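Local coordinates for ceramide very long chain fatty acid hydroxylase SCS7 (Saccharomyces cerevisiae, PDB 4ZR1), which hydroxylates the very long chain fatty acids of sphingolipids, probably at C-2 of the ceramide acyl chain, using oxygen, electrons from cytochrome b5 and probably a catalytic dimetal centre, at residues S45-Y48 with K49-F53; R58-L61 with M62-L65; R82-K86 with G87-L91; F223-V226 with C227-E230. All blocks are in the same frame, centred on the assembly; numbering follows the deposited sequence.

Interaction 1 (S45-Y48 with K49-F53)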
loop_
_atom_site.group_PDB
_atom_site.type_symbol
_atom_site.label_atom_id
_atom_site.label_comp_id
_atom_site.label_asym_id
_atom_site.label_seq_id
_atom_site.Cartn_x
_atom_site.Cartn_y
_atom_site.Cartn_z
ATOM N N SER A 45 -23.261 10.710 4.483
ATOM C CA SER A 45 -23.723 11.816 5.325
ATOM C C SER A 45 -23.412 11.605 6.799
ATOM O O SER A 45 -22.885 12.497 7.464
ATOM C CB SER A 45 -25.226 12.041 5.165
ATOM O OG SER A 45 -25.520 12.710 3.959
ATOM N N ASN A 46 -23.737 10.430 7.311
ATOM C CA ASN A 46 -23.503 10.149 8.719
ATOM C C ASN A 46 -22.024 10.286 9.053
ATOM O O ASN A 46 -21.649 10.931 10.039
ATOM C CB ASN A 46 -24.011 8.749 9.081
ATOM C CG ASN A 46 -24.142 8.543 10.584
ATOM O OD1 ASN A 46 -24.142 9.504 11.359
ATOM N ND2 ASN A 46 -24.265 7.287 11.001
ATOM N N ASP A 47 -21.194 9.700 8.196
ATOM C CA ASP A 47 -19.756 9.646 8.404
ATOM C C ASP A 47 -19.116 11.037 8.404
ATOM O O ASP A 47 -18.230 11.315 9.213
ATOM C CB ASP A 47 -19.117 8.755 7.332
ATOM C CG ASP A 47 -17.628 8.616 7.498
ATOM O OD1 ASP A 47 -17.198 7.791 8.337
ATOM O OD2 ASP A 47 -16.888 9.323 6.779
ATOM N N TYR A 48 -19.562 11.912 7.506
ATOM C CA TYR A 48 -19.024 13.266 7.467
ATOM C C TYR A 48 -19.426 14.029 8.720
ATOM O O TYR A 48 -18.597 14.672 9.359
ATOM C CB TYR A 48 -19.496 13.997 6.220
ATOM C CG TYR A 48 -18.925 15.390 6.035
ATOM C CD1 TYR A 48 -17.585 15.576 5.725
ATOM C CD2 TYR A 48 -19.742 16.521 6.115
ATOM C CE1 TYR A 48 -17.066 16.848 5.528
ATOM C CE2 TYR A 48 -19.231 17.789 5.920
ATOM C CZ TYR A 48 -17.895 17.945 5.624
ATOM O OH TYR A 48 -17.373 19.200 5.428
ATOM N N LYS A 49 -20.698 13.938 9.086
ATOM C CA LYS A 49 -21.189 14.639 10.260
ATOM C C LYS A 49 -20.534 14.114 11.533
ATOM O O LYS A 49 -20.223 14.886 12.437
ATOM C CB LYS A 49 -22.710 14.519 10.360
ATOM C CG LYS A 49 -23.310 15.233 11.559
ATOM C CD LYS A 49 -23.030 16.728 11.504
ATOM C CE LYS A 49 -23.759 17.478 12.612
ATOM N NZ LYS A 49 -23.375 18.921 12.668
ATOM N N LYS A 50 -20.314 12.805 11.597
ATOM C CA LYS A 50 -19.787 12.195 12.811
ATOM C C LYS A 50 -18.305 12.501 13.031
ATOM O O LYS A 50 -17.919 12.920 14.115
ATOM C CB LYS A 50 -20.013 10.682 12.793
ATOM C CG LYS A 50 -19.629 9.992 14.097
ATOM C CD LYS A 50 -20.058 8.535 14.136
ATOM C CE LYS A 50 -19.595 7.856 15.422
ATOM N NZ LYS A 50 -20.000 6.417 15.493
ATOM N N HIS A 51 -17.477 12.310 12.009
ATOM C CA HIS A 51 -16.028 12.418 12.186
ATOM C C HIS A 51 -15.453 13.733 11.658
ATOM O O HIS A 51 -14.295 14.063 11.933
ATOM C CB HIS A 51 -15.329 11.233 11.514
ATOM C CG HIS A 51 -15.795 9.900 12.014
ATOM N ND1 HIS A 51 -15.435 9.400 13.250
ATOM C CD2 HIS A 51 -16.590 8.962 11.447
ATOM C CE1 HIS A 51 -15.990 8.213 13.422
ATOM N NE2 HIS A 51 -16.695 7.923 12.342
ATOM N N LYS A 52 -16.266 14.480 10.911
ATOM C CA LYS A 52 -15.882 15.804 10.414
ATOM C C LYS A 52 -14.584 15.747 9.610
ATOM O O LYS A 52 -13.698 16.585 9.772
ATOM C CB LYS A 52 -15.750 16.797 11.581
ATOM C CG LYS A 52 -17.080 17.200 12.218
ATOM C CD LYS A 52 -16.940 18.441 13.099
ATOM C CE LYS A 52 -17.643 19.649 12.488
ATOM N NZ LYS A 52 -17.252 20.949 13.116
ATOM N N PHE A 53 -14.481 14.754 8.736
ATOM C CA PHE A 53 -13.248 14.515 7.994
ATOM C C PHE A 53 -13.404 14.758 6.488
ATOM O O PHE A 53 -13.292 15.882 6.019
ATOM C CB PHE A 53 -12.770 13.090 8.257
ATOM C CG PHE A 53 -11.437 12.764 7.644
ATOM C CD1 PHE A 53 -10.349 13.602 7.828
ATOM C CD2 PHE A 53 -11.261 11.594 6.923
ATOM C CE1 PHE A 53 -9.117 13.296 7.269
ATOM C CE2 PHE A 53 -10.027 11.277 6.363
ATOM C CZ PHE A 53 -8.956 12.128 6.536
#

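Interaction 2 (R58-L61 with M62-L65)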
loop_
_atom_site.group_PDB
_atom_site.type_symbol
_atom_site.label_atom_id
_atom_site.label_comp_id
_atom_site.label_asym_id
_atom_site.label_seq_id
_atom_site.Cartn_x
_atom_site.Cartn_y
_atom_site.Cartn_z
ATOM N N ARG A 58 -18.154 13.497 -2.290
ATOM C CA ARG A 58 -17.524 14.545 -3.077
ATOM C C ARG A 58 -16.074 14.161 -3.336
ATOM O O ARG A 58 -15.474 13.473 -2.510
ATOM C CB ARG A 58 -17.620 15.882 -2.335
ATOM C CG ARG A 58 -19.034 16.392 -2.085
ATOM C CD ARG A 58 -19.629 16.980 -3.343
ATOM N NE ARG A 58 -20.791 17.810 -3.065
ATOM C CZ ARG A 58 -22.013 17.585 -3.541
ATOM N NH1 ARG A 58 -23.010 18.418 -3.248
ATOM N NH2 ARG A 58 -22.237 16.545 -4.322
ATOM N N PRO A 59 -15.505 14.597 -4.478
ATOM C CA PRO A 59 -14.120 14.215 -4.820
ATOM C C PRO A 59 -13.170 14.490 -3.656
ATOM O O PRO A 59 -13.215 15.576 -3.070
ATOM C CB PRO A 59 -13.790 15.098 -6.034
ATOM C CG PRO A 59 -15.133 15.399 -6.661
ATOM C CD PRO A 59 -16.122 15.468 -5.499
ATOM N N LEU A 60 -12.343 13.503 -3.323
ATOM C CA LEU A 60 -11.561 13.496 -2.087
ATOM C C LEU A 60 -10.299 14.350 -2.131
ATOM O O LEU A 60 -9.894 14.933 -1.127
ATOM C CB LEU A 60 -11.183 12.053 -1.729
ATOM C CG LEU A 60 -12.343 11.108 -1.394
ATOM C CD1 LEU A 60 -11.860 9.678 -1.257
ATOM C CD2 LEU A 60 -13.035 11.552 -0.120
ATOM N N LEU A 61 -9.678 14.429 -3.297
ATOM C CA LEU A 61 -8.372 15.066 -3.409
ATOM C C LEU A 61 -8.389 16.591 -3.183
ATOM O O LEU A 61 -7.579 17.110 -2.417
ATOM C CB LEU A 61 -7.778 14.738 -4.772
ATOM C CG LEU A 61 -6.268 14.747 -4.901
ATOM C CD1 LEU A 61 -5.649 13.863 -3.842
ATOM C CD2 LEU A 61 -5.932 14.238 -6.277
ATOM N N MET A 62 -9.297 17.314 -3.836
ATOM C CA MET A 62 -9.355 18.764 -3.638
ATOM C C MET A 62 -9.784 19.059 -2.215
ATOM O O MET A 62 -9.361 20.032 -1.589
ATOM C CB MET A 62 -10.310 19.437 -4.637
ATOM C CG MET A 62 -9.637 19.816 -5.963
ATOM S SD MET A 62 -8.338 21.064 -5.778
ATOM C CE MET A 62 -7.696 21.166 -7.449
ATOM N N GLN A 63 -10.625 18.178 -1.713
ATOM C CA GLN A 63 -11.156 18.253 -0.371
ATOM C C GLN A 63 -10.000 18.200 0.652
ATOM O O GLN A 63 -10.085 18.769 1.736
ATOM C CB GLN A 63 -12.136 17.099 -0.194
ATOM C CG GLN A 63 -13.301 17.335 0.678
ATOM C CD GLN A 63 -14.159 16.099 0.798
ATOM O OE1 GLN A 63 -14.603 15.749 1.887
ATOM N NE2 GLN A 63 -14.410 15.437 -0.321
ATOM N N ILE A 64 -8.917 17.516 0.280
ATOM C CA ILE A 64 -7.704 17.421 1.094
ATOM C C ILE A 64 -6.774 18.609 0.873
ATOM O O ILE A 64 -6.237 19.171 1.832
ATOM C CB ILE A 64 -6.905 16.136 0.781
ATOM C CG1 ILE A 64 -7.715 14.892 1.110
ATOM C CG2 ILE A 64 -5.594 16.101 1.555
ATOM C CD1 ILE A 64 -6.992 13.615 0.745
ATOM N N LEU A 65 -6.570 18.955 -0.400
ATOM C CA LEU A 65 -5.770 20.116 -0.790
ATOM C C LEU A 65 -6.271 21.438 -0.188
ATOM O O LEU A 65 -5.482 22.349 0.056
ATOM C CB LEU A 65 -5.731 20.242 -2.315
ATOM C CG LEU A 65 -5.014 19.122 -3.065
ATOM C CD1 LEU A 65 -5.081 19.353 -4.559
ATOM C CD2 LEU A 65 -3.579 19.041 -2.617
#

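Interaction 3 (R82-K86 with G87-L91)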
loop_
_atom_site.group_PDB
_atom_site.type_symbol
_atom_site.label_atom_id
_atom_site.label_comp_id
_atom_site.label_asym_id
_atom_site.label_seq_id
_atom_site.Cartn_x
_atom_site.Cartn_y
_atom_site.Cartn_z
ATOM N N ARG A 82 -13.036 3.315 5.687
ATOM C CA ARG A 82 -14.421 3.403 5.269
ATOM C C ARG A 82 -14.596 2.490 4.061
ATOM O O ARG A 82 -13.646 1.841 3.626
ATOM C CB ARG A 82 -14.808 4.845 4.922
ATOM C CG ARG A 82 -13.922 5.913 5.541
ATOM C CD ARG A 82 -14.219 6.160 7.012
ATOM N NE ARG A 82 -13.248 7.084 7.592
ATOM C CZ ARG A 82 -13.566 8.066 8.426
ATOM N NH1 ARG A 82 -12.628 8.868 8.908
ATOM N NH2 ARG A 82 -14.831 8.250 8.770
ATOM N N HIS A 83 -15.808 2.435 3.523
ATOM C CA HIS A 83 -16.075 1.673 2.310
ATOM C C HIS A 83 -17.073 2.431 1.435
ATOM O O HIS A 83 -18.156 2.799 1.892
ATOM C CB HIS A 83 -16.601 0.270 2.654
ATOM C CG HIS A 83 -16.690 -0.647 1.473
ATOM N ND1 HIS A 83 -15.584 -1.039 0.747
ATOM C CD2 HIS A 83 -17.755 -1.235 0.879
ATOM C CE1 HIS A 83 -15.965 -1.829 -0.239
ATOM N NE2 HIS A 83 -17.276 -1.968 -0.179
ATOM N N TYR A 84 -16.706 2.667 0.180
ATOM C CA TYR A 84 -17.576 3.396 -0.748
ATOM C C TYR A 84 -18.749 2.556 -1.244
ATOM O O TYR A 84 -19.752 3.090 -1.714
ATOM C CB TYR A 84 -16.771 3.898 -1.944
ATOM C CG TYR A 84 -17.506 4.896 -2.803
ATOM C CD1 TYR A 84 -17.710 6.203 -2.364
ATOM C CD2 TYR A 84 -17.977 4.547 -4.059
ATOM C CE1 TYR A 84 -18.384 7.129 -3.146
ATOM C CE2 TYR A 84 -18.646 5.471 -4.851
ATOM C CZ TYR A 84 -18.847 6.759 -4.386
ATOM O OH TYR A 84 -19.514 7.676 -5.161
ATOM N N GLY A 85 -18.621 1.238 -1.134
ATOM C CA GLY A 85 -19.611 0.330 -1.676
ATOM C C GLY A 85 -19.055 -0.400 -2.879
ATOM O O GLY A 85 -17.848 -0.602 -2.984
ATOM N N LYS A 86 -19.926 -0.792 -3.798
ATOM C CA LYS A 86 -19.497 -1.649 -4.893
ATOM C C LYS A 86 -18.647 -0.881 -5.901
ATOM O O LYS A 86 -17.908 -1.482 -6.679
ATOM C CB LYS A 86 -20.712 -2.293 -5.572
ATOM C CG LYS A 86 -21.183 -3.556 -4.858
ATOM C CD LYS A 86 -22.373 -4.192 -5.546
ATOM C CE LYS A 86 -22.565 -5.634 -5.104
ATOM N NZ LYS A 86 -24.012 -5.994 -5.034
ATOM N N GLY A 87 -18.736 0.445 -5.868
ATOM C CA GLY A 87 -17.986 1.282 -6.789
ATOM C C GLY A 87 -16.710 1.854 -6.191
ATOM O O GLY A 87 -16.258 1.429 -5.123
ATOM N N SER A 88 -16.125 2.824 -6.887
ATOM C CA SER A 88 -14.903 3.481 -6.425
ATOM C C SER A 88 -15.128 4.965 -6.181
ATOM O O SER A 88 -15.596 5.672 -7.066
ATOM C CB SER A 88 -13.769 3.295 -7.439
ATOM O OG SER A 88 -13.399 1.930 -7.559
ATOM N N ALA A 89 -14.782 5.433 -4.984
ATOM C CA ALA A 89 -14.918 6.854 -4.624
ATOM C C ALA A 89 -14.173 7.772 -5.588
ATOM O O ALA A 89 -13.103 7.436 -6.081
ATOM C CB ALA A 89 -14.422 7.092 -3.203
ATOM N N PRO A 90 -14.751 8.941 -5.870
ATOM C CA PRO A 90 -14.092 9.868 -6.793
ATOM C C PRO A 90 -12.904 10.584 -6.146
ATOM O O PRO A 90 -13.018 11.065 -5.018
ATOM C CB PRO A 90 -15.207 10.855 -7.136
ATOM C CG PRO A 90 -16.076 10.866 -5.898
ATOM C CD PRO A 90 -16.043 9.458 -5.377
ATOM N N LEU A 91 -11.774 10.646 -6.846
ATOM C CA LEU A 91 -10.633 11.409 -6.349
ATOM C C LEU A 91 -10.604 12.792 -6.990
ATOM O O LEU A 91 -10.323 13.784 -6.319
ATOM C CB LEU A 91 -9.306 10.667 -6.599
ATOM C CG LEU A 91 -9.133 9.319 -5.889
ATOM C CD1 LEU A 91 -7.685 8.860 -5.897
ATOM C CD2 LEU A 91 -9.650 9.374 -4.482
#

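Interaction 4 (F223-V226 with C227-E230)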
loop_
_atom_site.group_PDB
_atom_site.type_symbol
_atom_site.label_atom_id
_atom_site.label_comp_id
_atom_site.label_asym_id
_atom_site.label_seq_id
_atom_site.Cartn_x
_atom_site.Cartn_y
_atom_site.Cartn_z
ATOM N N PHE A 223 10.547 -8.170 -10.610
ATOM C CA PHE A 223 9.683 -9.353 -10.478
ATOM C C PHE A 223 9.132 -9.462 -9.059
ATOM O O PHE A 223 7.977 -9.829 -8.846
ATOM C CB PHE A 223 10.450 -10.627 -10.841
ATOM C CG PHE A 223 9.665 -11.897 -10.633
ATOM C CD1 PHE A 223 8.705 -12.298 -11.550
ATOM C CD2 PHE A 223 9.893 -12.694 -9.526
ATOM C CE1 PHE A 223 7.986 -13.460 -11.360
ATOM C CE2 PHE A 223 9.185 -13.859 -9.338
ATOM C CZ PHE A 223 8.230 -14.245 -10.258
ATOM N N GLY A 224 9.979 -9.134 -8.092
ATOM C CA GLY A 224 9.588 -9.128 -6.702
ATOM C C GLY A 224 8.514 -8.100 -6.445
ATOM O O GLY A 224 7.586 -8.368 -5.686
ATOM N N TYR A 225 8.627 -6.934 -7.083
ATOM C CA TYR A 225 7.592 -5.910 -6.953
ATOM C C TYR A 225 6.242 -6.428 -7.452
ATOM O O TYR A 225 5.214 -6.244 -6.790
ATOM C CB TYR A 225 7.946 -4.628 -7.716
ATOM C CG TYR A 225 6.687 -3.876 -8.056
ATOM C CD1 TYR A 225 5.974 -3.205 -7.064
ATOM C CD2 TYR A 225 6.169 -3.885 -9.354
ATOM C CE1 TYR A 225 4.787 -2.543 -7.362
ATOM C CE2 TYR A 225 4.981 -3.230 -9.655
ATOM C CZ TYR A 225 4.296 -2.563 -8.652
ATOM O OH TYR A 225 3.120 -1.921 -8.933
ATOM N N VAL A 226 6.249 -7.053 -8.628
ATOM C CA VAL A 226 5.028 -7.603 -9.218
ATOM C C VAL A 226 4.401 -8.678 -8.338
ATOM O O VAL A 226 3.177 -8.734 -8.193
ATOM C CB VAL A 226 5.294 -8.192 -10.605
ATOM C CG1 VAL A 226 4.016 -8.807 -11.162
ATOM C CG2 VAL A 226 5.837 -7.093 -11.532
ATOM N N CYS A 227 5.235 -9.520 -7.735
ATOM C CA CYS A 227 4.728 -10.524 -6.813
ATOM C C CYS A 227 4.082 -9.861 -5.604
ATOM O O CYS A 227 3.013 -10.277 -5.167
ATOM C CB CYS A 227 5.846 -11.469 -6.379
ATOM S SG CYS A 227 6.473 -12.515 -7.717
ATOM N N TYR A 228 4.730 -8.825 -5.076
ATOM C CA TYR A 228 4.197 -8.054 -3.952
ATOM C C TYR A 228 2.782 -7.481 -4.171
ATOM O O TYR A 228 1.886 -7.694 -3.345
ATOM C CB TYR A 228 5.151 -6.902 -3.609
ATOM C CG TYR A 228 4.458 -5.729 -2.932
ATOM C CD1 TYR A 228 4.157 -5.763 -1.573
ATOM C CD2 TYR A 228 4.107 -4.591 -3.653
ATOM C CE1 TYR A 228 3.518 -4.700 -0.952
ATOM C CE2 TYR A 228 3.480 -3.527 -3.047
ATOM C CZ TYR A 228 3.178 -3.587 -1.694
ATOM O OH TYR A 228 2.544 -2.522 -1.083
ATOM N N ASP A 229 2.588 -6.742 -5.265
ATOM C CA ASP A 229 1.343 -6.008 -5.494
ATOM C C ASP A 229 0.215 -6.973 -5.800
ATOM O O ASP A 229 -0.920 -6.751 -5.389
ATOM C CB ASP A 229 1.492 -5.009 -6.646
ATOM C CG ASP A 229 1.003 -3.591 -6.288
ATOM O OD1 ASP A 229 0.403 -3.376 -5.204
ATOM O OD2 ASP A 229 1.230 -2.679 -7.118
ATOM N N GLU A 230 0.529 -8.036 -6.543
ATOM C CA GLU A 230 -0.435 -9.096 -6.808
ATOM C C GLU A 230 -0.785 -9.801 -5.512
ATOM O O GLU A 230 -1.956 -9.978 -5.191
ATOM C CB GLU A 230 0.109 -10.089 -7.823
ATOM C CG GLU A 230 0.318 -9.466 -9.186
ATOM C CD GLU A 230 -0.935 -8.787 -9.708
ATOM O OE1 GLU A 230 -1.894 -9.486 -10.073
ATOM O OE2 GLU A 230 -0.970 -7.548 -9.732
#

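Interaction 1 (S45-Y48 with K49-F53)
Lys49 to Lys52 each send a backbone N-H back one turn, to the carbonyls of Ser45, Asn46, Asp47 and Tyr48, and so build the end of helix 44-51. The bond from Lys49 N to Ser45 O is 3.1 Å long and nearly straight (170°). The last one, Lys52 N to Tyr48 O, is more bent (134°), and at Lys52, with positive phi, the chain leaves the helix.

On the buried side Asp47 and His51 lie one turn apart. Asp47 places CG opposite its own N (chi1 -178°), which carries the carboxylate along the helix toward His51; OD1 comes to 3.4 Å from His51 CD2, at the edge of the ring and near its plane. Carboxylate and imidazole planes are turned well away from parallel, and Lys50 CG covers one ring face at 4.0 Å above the plane. Tyr48 extends on another side, its CE1 3.9 Å from Phe53 O. The flexible, charged lysines suit the exposed surface.

Asp47 OD1 finds its main partner in Arg82, through a salt bridge, and His51 packs against Arg82 too. A glycine in place of His51 would probably open a gap beside Asp47 OD1, Arg82 and Gln77, with the salt bridge still in place but its flanking ring lost. The chemistry thus implies a charged pair flanked by a flat aromatic, joining this helix end to the loop at Arg82.

Interaction 2 (R58-L61 with M62-L65)
Gln63 folds its amide back over the start of its own helix and donates from NE2 to Pro59 O, 3.0 Å away at an N-H...O angle of 156°. The acceptor lies in the plane of the glutamine amide, whereas NE2 stands above the Pro59 carbonyl plane, not on a lone pair. The side chain, extended beyond CG, is long enough to span this turn, and its other end, OE1, accepts from Asp55 N. A methyl of Leu60, CD2, lies beside the donor end, 4.1 Å from Gln63 NE2.

Among the backbone bonds, Leu65 N bonds to Leu61 O at 2.9 Å (171°). Ile64 N makes two weak bonds near the start of the helix, to Leu60 O and Leu61 O.

The apolar side chains pack mainly against helix 164-179. Leu60 and Ile64 both pack on Phe171, and Leu65 rests on Ala168; branched aliphatics fill such a face well. A leucine at the place of Gln63 would probably leave Pro59 O and Asp55 N without their side-chain partner.

One neutral amide, using both its donor and its acceptor, therefore ties the incoming loop to the first turn without adding charge.

Interaction 3 (R82-K86 with G87-L91)
Tyr84 lays its ring along the returning arm of the loop, with the CA of Ala89 directly above the centre of one face. This is a CH-pi contact, 3.6 Å from Ala89 CA to the centroid of the Tyr84 ring and only 7° off the ring normal. The path begins at CB, which is 3.9 Å from Ala89 N; next, Tyr84 CG comes to 3.5 Å from the same Ala89 N. Because CG lies opposite the backbone N (chi1 -168°), the ring leans forward over the residues that follow Lys86.

Its two sides then meet different things. Tyr84 CD1 touches Ala89 CB at 3.5 Å, and CE1 continues beneath the same residue, whereas Tyr84 CD2 comes to 3.4 Å from Ala89 N, with Gly87 C near the ring plane at its edge. Farther out CE2 borders the carbonyl of Ser88, 3.8 Å from Tyr84 CE2 to Ser88 O. CZ meets both Ala89 CA and Pro90 CD, and at the tip OH lies 3.9 Å from Pro90 CD, where tyrosine and proline cross at about a right angle.

A methyl group is small enough to let the backbone settle onto the ring, which is consistent with alanine here. At Gly85, with positive phi, a side chain would collide with the carbonyl oxygen of Tyr84, a conformation only glycine takes easily. Tyr44 adds a second ring, nearly parallel to that of Tyr84.

No hydrogen bond joins the two segments: this is an irregular surface turn, not a beta hairpin, closed by an aromatic ring on backbone. Ser88 OG, bonded to Asp183 OD1, ties this probably cytoplasmic loop to the chain after helix 164-179, about 11 Å, side chain to side chain, from the zinc ligand His177.

Interaction 4 (F223-V226 with C227-E230)
Cys227 sets its sulfur over the ring of Phe223, one turn earlier in helix 211-236. Phe223 holds CG opposite its N (chi1 176°) and Cys227 turns SG beside its own N (chi1 -67°), and these two choices bring SG to 3.7 Å from the Phe223 ring centroid. The atom is displaced toward the rim, nearest CE2, in a sulfur-aromatic contact; a compact thiol suits a place where a bound octyl glucoside also touches.

Farther along, both tyrosines direct CG opposite N. Their side chains cross obliquely, with Tyr225 CD1 4.1 Å from Tyr228 CD2, while the edge of the Tyr228 ring meets Tyr225 O in its plane. The Tyr225 hydroxyl reaches forward and donates a weak bond to Asp229 OD2, 2.7 Å away, with ring and carboxylate planes 59° apart. That same oxygen accepts from Met189 N, so the buried acid has two donors. Regular backbone bonds, such as Glu230 N to Val226 O at 3.2 Å, hold the turn.

Tyr225 stacks on Phe194 and Tyr228 meets Trp142, two residues of the tridecane pocket, and Tyr228 lies about 4 Å from the zinc ligand His232, nearest side-chain atoms. This is a transmembrane helix of the fatty acid hydroxylase fold, passing from the lipid pocket to the dimetal centre.

Along the chain the four contacts stand in series, none enclosing or crossing another, and each closes just a helical turn or a short loop. Interaction 1 ends the first helix, interaction 2 follows in the next, and interaction 3 shapes the loop leading toward helix 106-125. Interaction 3 joins the other two: its residue Arg82 meets helix 44-51, and Pro90 and Leu91 offer their carbonyls to Leu60 N and Leu61 N of interaction 2, probably as hydrogen bonds. These three pack together, probably on the cytoplasmic side. Interaction 4 stands apart within the membrane, its centre about 25 Å from that of interaction 3.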